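PDB 7LNK: capsid protein from Bocavirus gorilla/GBoV1/2009, which forms, as sixty identical copies, the T=1 icosahedral shell of a parvovirus and probably encloses and protects its single-stranded DNA genome. Local coordinates for residues A168-T173 / T180-L185; P269-G274 / A285-C290; T32-G37 / L435-T440. All coordinates share one frame; numbering follows the deposited sequence.

Interaction 1 (A168-T173 / T180-L185)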
loop_
_atom_site.group_PDB
_atom_site.type_symbol
_atom_site.label_atom_id
_atom_site.label_comp_id
_atom_site.label_asym_id
_atom_site.label_seq_id
_atom_site.Cartn_x
_atom_site.Cartn_y
_atom_site.Cartn_z
ATOM N N ALA A 168 -63.098 -77.963 62.979
ATOM C CA ALA A 168 -64.260 -77.264 62.448
ATOM C C ALA A 168 -65.546 -78.082 62.496
ATOM O O ALA A 168 -66.578 -77.624 62.014
ATOM C CB ALA A 168 -63.999 -76.818 61.016
ATOM N N ASP A 169 -65.514 -79.302 63.015
ATOM C CA ASP A 169 -66.619 -80.199 62.699
ATOM C C ASP A 169 -67.853 -79.999 63.571
ATOM O O ASP A 169 -68.856 -80.677 63.332
ATOM C CB ASP A 169 -66.166 -81.659 62.767
ATOM C CG ASP A 169 -65.632 -82.046 64.115
ATOM O OD1 ASP A 169 -65.474 -81.167 64.986
ATOM O OD2 ASP A 169 -65.382 -83.250 64.314
ATOM N N LEU A 170 -67.821 -79.090 64.545
ATOM C CA LEU A 170 -68.999 -78.772 65.353
ATOM C C LEU A 170 -69.594 -80.015 66.000
ATOM O O LEU A 170 -70.794 -80.277 65.927
ATOM C CB LEU A 170 -70.046 -78.023 64.531
ATOM C CG LEU A 170 -69.848 -76.526 64.265
ATOM C CD1 LEU A 170 -68.422 -76.077 64.043
ATOM C CD2 LEU A 170 -70.789 -76.038 63.177
ATOM N N ASP A 171 -68.735 -80.775 66.658
ATOM C CA ASP A 171 -69.143 -81.945 67.406
ATOM C C ASP A 171 -68.960 -81.676 68.891
ATOM O O ASP A 171 -68.128 -80.864 69.298
ATOM C CB ASP A 171 -68.354 -83.183 66.966
ATOM C CG ASP A 171 -66.857 -83.014 67.119
ATOM O OD1 ASP A 171 -66.396 -81.911 67.461
ATOM O OD2 ASP A 171 -66.131 -83.998 66.882
ATOM N N GLY A 172 -69.791 -82.318 69.700
ATOM C CA GLY A 172 -69.662 -82.175 71.132
ATOM C C GLY A 172 -70.983 -82.259 71.859
ATOM O O GLY A 172 -72.014 -82.565 71.256
ATOM N N THR A 173 -70.966 -81.973 73.159
ATOM C CA THR A 173 -72.207 -81.974 73.923
ATOM C C THR A 173 -73.078 -80.786 73.546
ATOM O O THR A 173 -74.279 -80.941 73.294
ATOM C CB THR A 173 -71.902 -81.961 75.419
ATOM O OG1 THR A 173 -71.157 -83.133 75.764
ATOM C CG2 THR A 173 -73.191 -81.934 76.220
ATOM N N THR A 180 -65.077 -72.159 70.216
ATOM C CA THR A 180 -63.808 -72.113 69.507
ATOM C C THR A 180 -63.919 -72.763 68.139
ATOM O O THR A 180 -63.368 -72.254 67.158
ATOM C CB THR A 180 -62.725 -72.786 70.343
ATOM O OG1 THR A 180 -62.598 -72.095 71.588
ATOM C CG2 THR A 180 -61.395 -72.747 69.622
ATOM N N GLU A 181 -64.633 -73.885 68.046
ATOM C CA GLU A 181 -64.809 -74.514 66.743
ATOM C C GLU A 181 -65.614 -73.632 65.803
ATOM O O GLU A 181 -65.297 -73.541 64.615
ATOM C CB GLU A 181 -65.474 -75.879 66.880
ATOM C CG GLU A 181 -64.603 -76.932 67.508
ATOM C CD GLU A 181 -65.280 -78.273 67.551
ATOM O OE1 GLU A 181 -66.503 -78.324 67.329
ATOM O OE2 GLU A 181 -64.583 -79.286 67.754
ATOM N N LYS A 182 -66.664 -72.986 66.310
ATOM C CA LYS A 182 -67.433 -72.086 65.461
ATOM C C LYS A 182 -66.587 -70.913 65.001
ATOM O O LYS A 182 -66.709 -70.466 63.858
ATOM C CB LYS A 182 -68.680 -71.601 66.193
ATOM C CG LYS A 182 -69.728 -72.669 66.366
ATOM C CD LYS A 182 -71.024 -72.093 66.877
ATOM C CE LYS A 182 -70.857 -71.559 68.275
ATOM N NZ LYS A 182 -72.148 -71.096 68.835
ATOM N N ALA A 183 -65.710 -70.415 65.869
ATOM C CA ALA A 183 -64.830 -69.320 65.487
ATOM C C ALA A 183 -63.854 -69.757 64.409
ATOM O O ALA A 183 -63.386 -68.943 63.609
ATOM C CB ALA A 183 -64.083 -68.802 66.712
ATOM N N ILE A 184 -63.529 -71.046 64.373
ATOM C CA ILE A 184 -62.608 -71.535 63.357
ATOM C C ILE A 184 -63.326 -71.718 62.025
ATOM O O ILE A 184 -62.718 -71.574 60.961
ATOM C CB ILE A 184 -61.916 -72.819 63.844
ATOM C CG1 ILE A 184 -61.044 -72.500 65.048
ATOM C CG2 ILE A 184 -61.005 -73.383 62.795
ATOM C CD1 ILE A 184 -60.488 -73.713 65.726
ATOM N N LEU A 185 -64.630 -72.017 62.045
ATOM C CA LEU A 185 -65.388 -71.955 60.796
ATOM C C LEU A 185 -65.685 -70.530 60.377
ATOM O O LEU A 185 -65.562 -70.199 59.195
ATOM C CB LEU A 185 -66.701 -72.723 60.862
ATOM C CG LEU A 185 -66.727 -74.228 60.749
ATOM C CD1 LEU A 185 -68.142 -74.656 60.904
ATOM C CD2 LEU A 185 -66.241 -74.584 59.370
#

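Interaction 2 (P269-G274 / A285-C290)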
loop_
_atom_site.group_PDB
_atom_site.type_symbol
_atom_site.label_atom_id
_atom_site.label_comp_id
_atom_site.label_asym_id
_atom_site.label_seq_id
_atom_site.Cartn_x
_atom_site.Cartn_y
_atom_site.Cartn_z
ATOM N N PRO A 269 -30.037 -85.625 62.772
ATOM C CA PRO A 269 -31.299 -85.826 63.486
ATOM C C PRO A 269 -32.119 -86.955 62.888
ATOM O O PRO A 269 -31.950 -87.332 61.731
ATOM C CB PRO A 269 -32.016 -84.488 63.308
ATOM C CG PRO A 269 -30.948 -83.531 62.997
ATOM C CD PRO A 269 -29.984 -84.294 62.160
ATOM N N GLY A 270 -33.029 -87.482 63.688
ATOM C CA GLY A 270 -33.984 -88.438 63.181
ATOM C C GLY A 270 -34.743 -89.078 64.318
ATOM O O GLY A 270 -34.343 -89.001 65.483
ATOM N N PHE A 271 -35.846 -89.718 63.954
ATOM C CA PHE A 271 -36.709 -90.432 64.887
ATOM C C PHE A 271 -36.776 -91.894 64.483
ATOM O O PHE A 271 -37.357 -92.229 63.447
ATOM C CB PHE A 271 -38.109 -89.831 64.901
ATOM C CG PHE A 271 -38.192 -88.483 65.524
ATOM C CD1 PHE A 271 -37.234 -88.058 66.420
ATOM C CD2 PHE A 271 -39.229 -87.634 65.215
ATOM C CE1 PHE A 271 -37.318 -86.823 66.996
ATOM C CE2 PHE A 271 -39.317 -86.402 65.793
ATOM C CZ PHE A 271 -38.363 -85.994 66.678
ATOM N N LEU A 272 -36.179 -92.764 65.288
ATOM C CA LEU A 272 -36.391 -94.198 65.180
ATOM C C LEU A 272 -37.399 -94.721 66.188
ATOM O O LEU A 272 -37.683 -95.918 66.192
ATOM C CB LEU A 272 -35.067 -94.939 65.339
ATOM C CG LEU A 272 -34.047 -94.624 64.249
ATOM C CD1 LEU A 272 -32.728 -95.301 64.545
ATOM C CD2 LEU A 272 -34.572 -95.028 62.889
ATOM N N GLY A 273 -37.934 -93.858 67.044
ATOM C CA GLY A 273 -38.713 -94.304 68.181
ATOM C C GLY A 273 -40.175 -94.583 67.918
ATOM O O GLY A 273 -40.781 -95.408 68.603
ATOM N N GLY A 274 -40.756 -93.907 66.937
ATOM C CA GLY A 274 -42.164 -94.074 66.667
ATOM C C GLY A 274 -42.468 -95.303 65.839
ATOM O O GLY A 274 -41.587 -95.952 65.285
ATOM N N ALA A 285 -48.592 -93.199 60.661
ATOM C CA ALA A 285 -47.224 -92.721 60.633
ATOM C C ALA A 285 -46.649 -92.888 62.021
ATOM O O ALA A 285 -47.402 -92.915 62.999
ATOM C CB ALA A 285 -47.141 -91.258 60.188
ATOM N N PRO A 286 -45.332 -93.010 62.146
ATOM C CA PRO A 286 -44.742 -93.090 63.483
ATOM C C PRO A 286 -44.971 -91.845 64.307
ATOM O O PRO A 286 -44.874 -91.900 65.536
ATOM C CB PRO A 286 -43.257 -93.308 63.181
ATOM C CG PRO A 286 -43.255 -93.967 61.867
ATOM C CD PRO A 286 -44.341 -93.298 61.102
ATOM N N TYR A 287 -45.266 -90.719 63.669
ATOM C CA TYR A 287 -45.420 -89.441 64.340
ATOM C C TYR A 287 -46.539 -88.641 63.699
ATOM O O TYR A 287 -46.655 -88.593 62.473
ATOM C CB TYR A 287 -44.115 -88.649 64.297
ATOM C CG TYR A 287 -43.024 -89.242 65.148
ATOM C CD1 TYR A 287 -42.852 -88.840 66.459
ATOM C CD2 TYR A 287 -42.201 -90.237 64.660
ATOM C CE1 TYR A 287 -41.874 -89.379 67.240
ATOM C CE2 TYR A 287 -41.231 -90.795 65.445
ATOM C CZ TYR A 287 -41.068 -90.358 66.732
ATOM O OH TYR A 287 -40.089 -90.902 67.522
ATOM N N MET A 288 -47.360 -88.019 64.538
ATOM C CA MET A 288 -48.373 -87.065 64.111
ATOM C C MET A 288 -47.970 -85.662 64.521
ATOM O O MET A 288 -47.673 -85.417 65.693
ATOM C CB MET A 288 -49.738 -87.387 64.714
ATOM C CG MET A 288 -50.342 -88.627 64.180
ATOM S SD MET A 288 -50.684 -88.379 62.443
ATOM C CE MET A 288 -51.307 -89.982 62.028
ATOM N N VAL A 289 -47.971 -84.744 63.564
ATOM C CA VAL A 289 -47.875 -83.324 63.859
ATOM C C VAL A 289 -49.294 -82.780 63.913
ATOM O O VAL A 289 -50.011 -82.771 62.908
ATOM C CB VAL A 289 -46.998 -82.582 62.839
ATOM C CG1 VAL A 289 -45.566 -83.042 62.962
ATOM C CG2 VAL A 289 -47.463 -82.834 61.438
ATOM N N CYS A 290 -49.713 -82.359 65.097
ATOM C CA CYS A 290 -51.096 -82.010 65.353
ATOM C C CYS A 290 -51.201 -80.545 65.740
ATOM O O CYS A 290 -50.243 -79.937 66.216
ATOM C CB CYS A 290 -51.678 -82.881 66.465
ATOM S SG CYS A 290 -51.737 -84.631 66.083
#

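Interaction 3 (T32-G37 / L435-T440)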
loop_
_atom_site.group_PDB
_atom_site.type_symbol
_atom_site.label_atom_id
_atom_site.label_comp_id
_atom_site.label_asym_id
_atom_site.label_seq_id
_atom_site.Cartn_x
_atom_site.Cartn_y
_atom_site.Cartn_z
ATOM N N THR A 32 -57.873 -82.158 29.135
ATOM C CA THR A 32 -58.604 -81.648 30.281
ATOM C C THR A 32 -60.083 -81.645 29.949
ATOM O O THR A 32 -60.466 -81.462 28.794
ATOM C CB THR A 32 -58.139 -80.240 30.675
ATOM O OG1 THR A 32 -58.744 -79.858 31.913
ATOM C CG2 THR A 32 -58.482 -79.219 29.615
ATOM N N SER A 33 -60.909 -81.867 30.962
ATOM C CA SER A 33 -62.351 -81.885 30.801
ATOM C C SER A 33 -62.983 -81.046 31.898
ATOM O O SER A 33 -62.298 -80.480 32.749
ATOM C CB SER A 33 -62.895 -83.317 30.820
ATOM O OG SER A 33 -62.647 -83.939 32.065
ATOM N N ILE A 34 -64.313 -80.969 31.866
ATOM C CA ILE A 34 -65.037 -80.153 32.828
ATOM C C ILE A 34 -65.039 -80.846 34.179
ATOM O O ILE A 34 -65.211 -82.066 34.272
ATOM C CB ILE A 34 -66.464 -79.896 32.316
ATOM C CG1 ILE A 34 -66.414 -79.079 31.030
ATOM C CG2 ILE A 34 -67.290 -79.170 33.350
ATOM C CD1 ILE A 34 -67.717 -79.019 30.309
ATOM N N GLN A 35 -64.845 -80.065 35.238
ATOM C CA GLN A 35 -64.724 -80.585 36.590
ATOM C C GLN A 35 -65.803 -79.980 37.476
ATOM O O GLN A 35 -66.030 -78.768 37.445
ATOM C CB GLN A 35 -63.347 -80.277 37.170
ATOM C CG GLN A 35 -62.173 -80.846 36.395
ATOM C CD GLN A 35 -62.186 -82.354 36.296
ATOM O OE1 GLN A 35 -62.525 -82.913 35.259
ATOM N NE2 GLN A 35 -61.843 -83.021 37.380
ATOM N N ASN A 36 -66.473 -80.829 38.255
ATOM C CA ASN A 36 -67.557 -80.422 39.161
ATOM C C ASN A 36 -68.713 -79.748 38.440
ATOM O O ASN A 36 -69.496 -79.030 39.059
ATOM C CB ASN A 36 -67.081 -79.486 40.270
ATOM C CG ASN A 36 -66.341 -80.185 41.358
ATOM O OD1 ASN A 36 -66.433 -81.396 41.518
ATOM N ND2 ASN A 36 -65.674 -79.409 42.184
ATOM N N GLY A 37 -68.864 -79.996 37.150
ATOM C CA GLY A 37 -69.871 -79.276 36.403
ATOM C C GLY A 37 -69.794 -77.777 36.593
ATOM O O GLY A 37 -70.823 -77.121 36.754
ATOM N N LEU A 435 -72.529 -76.629 27.852
ATOM C CA LEU A 435 -72.176 -77.458 26.716
ATOM C C LEU A 435 -70.980 -78.319 27.090
ATOM O O LEU A 435 -70.026 -77.834 27.699
ATOM C CB LEU A 435 -71.855 -76.570 25.523
ATOM C CG LEU A 435 -71.569 -77.238 24.198
ATOM C CD1 LEU A 435 -72.841 -77.923 23.786
ATOM C CD2 LEU A 435 -71.167 -76.207 23.182
ATOM N N ASN A 436 -71.027 -79.596 26.732
ATOM C CA ASN A 436 -70.005 -80.541 27.169
ATOM C C ASN A 436 -68.828 -80.466 26.209
ATOM O O ASN A 436 -68.959 -80.782 25.026
ATOM C CB ASN A 436 -70.589 -81.947 27.228
ATOM C CG ASN A 436 -69.693 -82.919 27.942
ATOM O OD1 ASN A 436 -68.947 -82.548 28.842
ATOM N ND2 ASN A 436 -69.772 -84.181 27.558
ATOM N N ILE A 437 -67.668 -80.063 26.721
ATOM C CA ILE A 437 -66.489 -79.793 25.912
ATOM C C ILE A 437 -65.260 -80.270 26.669
ATOM O O ILE A 437 -65.295 -80.498 27.876
ATOM C CB ILE A 437 -66.344 -78.296 25.564
ATOM C CG1 ILE A 437 -66.254 -77.467 26.837
ATOM C CG2 ILE A 437 -67.483 -77.814 24.700
ATOM C CD1 ILE A 437 -65.944 -76.031 26.599
ATOM N N TYR A 438 -64.164 -80.429 25.937
ATOM C CA TYR A 438 -62.885 -80.722 26.559
ATOM C C TYR A 438 -61.804 -80.108 25.691
ATOM O O TYR A 438 -62.028 -79.788 24.526
ATOM C CB TYR A 438 -62.651 -82.224 26.727
ATOM C CG TYR A 438 -62.362 -82.966 25.452
ATOM C CD1 TYR A 438 -61.061 -83.195 25.054
ATOM C CD2 TYR A 438 -63.378 -83.408 24.632
ATOM C CE1 TYR A 438 -60.780 -83.859 23.899
ATOM C CE2 TYR A 438 -63.103 -84.074 23.470
ATOM C CZ TYR A 438 -61.799 -84.295 23.111
ATOM O OH TYR A 438 -61.501 -84.961 21.950
ATOM N N CYS A 439 -60.627 -79.942 26.272
ATOM C CA CYS A 439 -59.484 -79.404 25.557
ATOM C C CYS A 439 -58.364 -80.423 25.584
ATOM O O CYS A 439 -58.048 -80.978 26.638
ATOM C CB CYS A 439 -59.001 -78.088 26.165
ATOM S SG CYS A 439 -57.637 -77.299 25.293
ATOM N N THR A 440 -57.785 -80.680 24.425
ATOM C CA THR A 440 -56.499 -81.340 24.337
ATOM C C THR A 440 -55.515 -80.357 23.729
ATOM O O THR A 440 -55.892 -79.500 22.929
ATOM C CB THR A 440 -56.573 -82.635 23.517
ATOM O OG1 THR A 440 -55.336 -83.342 23.641
ATOM C CG2 THR A 440 -56.834 -82.351 22.057
#

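Interaction 1 (A168-T173 / T180-L185)
Glu-181 reaches from helix 179-186 across to Leu-170 and Asp-171, in the loop that follows helix 165-168; the two short helices and their connecting loop form a compact unit far from the centre of the capsid protein. With CG beside the backbone N (chi1 -70°) and an extended chain beyond, the glutamate carries its carboxylate to the loop backbone. Glu-181 CB lies 4.1 Å from Leu-170 CD1, on the apolar side of the contact. Glu-181 CD lies 3.8 Å from Asp-171 OD1. At the tip, Glu-181 OE1 accepts a weak, bent hydrogen bond from Asp-171 N (3.4 Å, 131° at the hydrogen). OE2 is turned to the acids: Asp-171 OD1 is 3.2 Å from Glu-181 OE2, with the two carboxylate planes nearly coplanar although the side chains cross at about a right angle. Asp-169 OD1 comes within 3.5 Å of Glu-181 OE2, its plane much more steeply turned. Tyr-297 N donates to OE2, giving this oxygen a partner amid the like charges. Glu-166 adds to the cluster, which would be expected to raise the pKa of at least one of these acids. Leu-170, the first residue to leave the helical conformation, has positive phi, and its side chain meets Leu-185 tip to tip. Ile-472 of a neighbouring subunit packs against both leucines, so this small apolar patch belongs to an interface as well. Leu-185 CD1 lies 3.5 Å from Leu-170 CD1 and also meets Ala-168 O, while Leu-185 CD2 lies 3.6 Å from Ala-168 CB.

Interaction 2 (P269-G274 / A285-C290)
Phe-271 sets CD2 over one face of the Tyr-287 ring in a buried contact between strands 270-271 and 287-291 and their adjoining loops. The tight part begins with the meeting of these two side chains, which cross at about a right angle. Phe-271 CD2 stands 3.6 Å above the tyrosine plane, over its centre, while Phe-271 CB approaches Tyr-287 CE2 at 3.3 Å. The rings are oblique, with planes 32° apart and centroids separated by 4.6 Å, so the gap widens toward the far rim, where Phe-271 CE2 is 4.2 Å from Tyr-287 CE1. Buried Gly-274 belongs to the tight part too: Pro-286 CB rests 3.4 Å from Gly-274 C, and Gly-274 N lies 3.1 Å from Tyr-287 OH. The loose side is Gly-273 alone, partly exposed, which comes no closer than 3.7 Å from its N to Tyr-287 OH. The hydroxyl makes weak hydrogen bonds to Asp-367 OD1 and to Arg-356 NE of a neighbouring subunit. That subunit stacks its Phe-371 on Phe-271, while Trp-369 of Phe-271's own chain meets the phenylalanine ring edge-to-face. The contact thus joins two small antiparallel sheets: strand 270-271 pairs with 367-368, whereas strand 287-291 pairs with 306-308 and continues its sheet through an antiparallel strand of the neighbouring subunit.

Interaction 3 (T32-G37 / L435-T440)
Thr-32 and Cys-439 face each other as a hydrogen-bonded antiparallel pair where strand 21-33 runs beside the start of strand 437-453, part of the jelly-roll β-barrel framework of parvovirus capsid proteins. Two backbone bonds close the pair: Thr-32 N to Cys-439 O (2.8 Å, 159° at the hydrogen) and Cys-439 N to Thr-32 O (2.9 Å, 155°). The first donor approaches almost in line with the carbonyl; the second is tilted 21° from the carbonyl plane. Both side chains leave the sheet on the same face, where Thr-32 CG2 lies alongside Cys-439 CB at 3.7 Å. Because OG1 of Thr-32 is turned anti to its own nitrogen, the methyl branch is left to meet the cysteine, and the hydroxyl bonds instead to Thr-63 OG1. Met-420 of strand 415-420 covers Thr-32 and Cys-439 here and also touches Ile-34 and Ile-437. On the other face Ser-33 and Tyr-438 approach through their CB atoms, 4.2 Å apart. The phenol ring then leads away from strand 21-33 and packs on Pro-424 of a neighbouring subunit. At Ile-34 the contact is made by the side chain, which packs on backbone carbonyls and on Ile-437 with its longer branch: Ile-34 CG1 lies 3.6 Å from Ile-437 O, and Ile-34 CD1 lies 4.1 Å from Ile-437 CG1. Across strand 437-453 from this contact, backbone hydrogen bonds from Tyr-438 and Thr-440 to strand 86-108 continue the sheet. The last methyl of Ile-34 lies against the loop residues that precede strand 437-453, CD1 being 3.7 Å from Leu-435 O and 4.0 Å from Asn-436 OD1.

How the interactions relate
The three contacts are separate, none touching another. Interaction 3 joins residues nearly 400 positions apart, so the loop it closes encloses interactions 1 and 2, which follow one another along the chain. It belongs to the β framework, whereas the other two lie in the segments between framework strands. The centres of interactions 1 and 2 are 28 Å apart; interaction 3 is 36 Å from the first and 42 Å from the second, on the opposite side of the chain's centre from interaction 2. Interactions 1 and 2 both touch the same neighbouring subunit, a different one from that bearing Ile-472 in interaction 1, consistent with a part in subunit contacts of the shell.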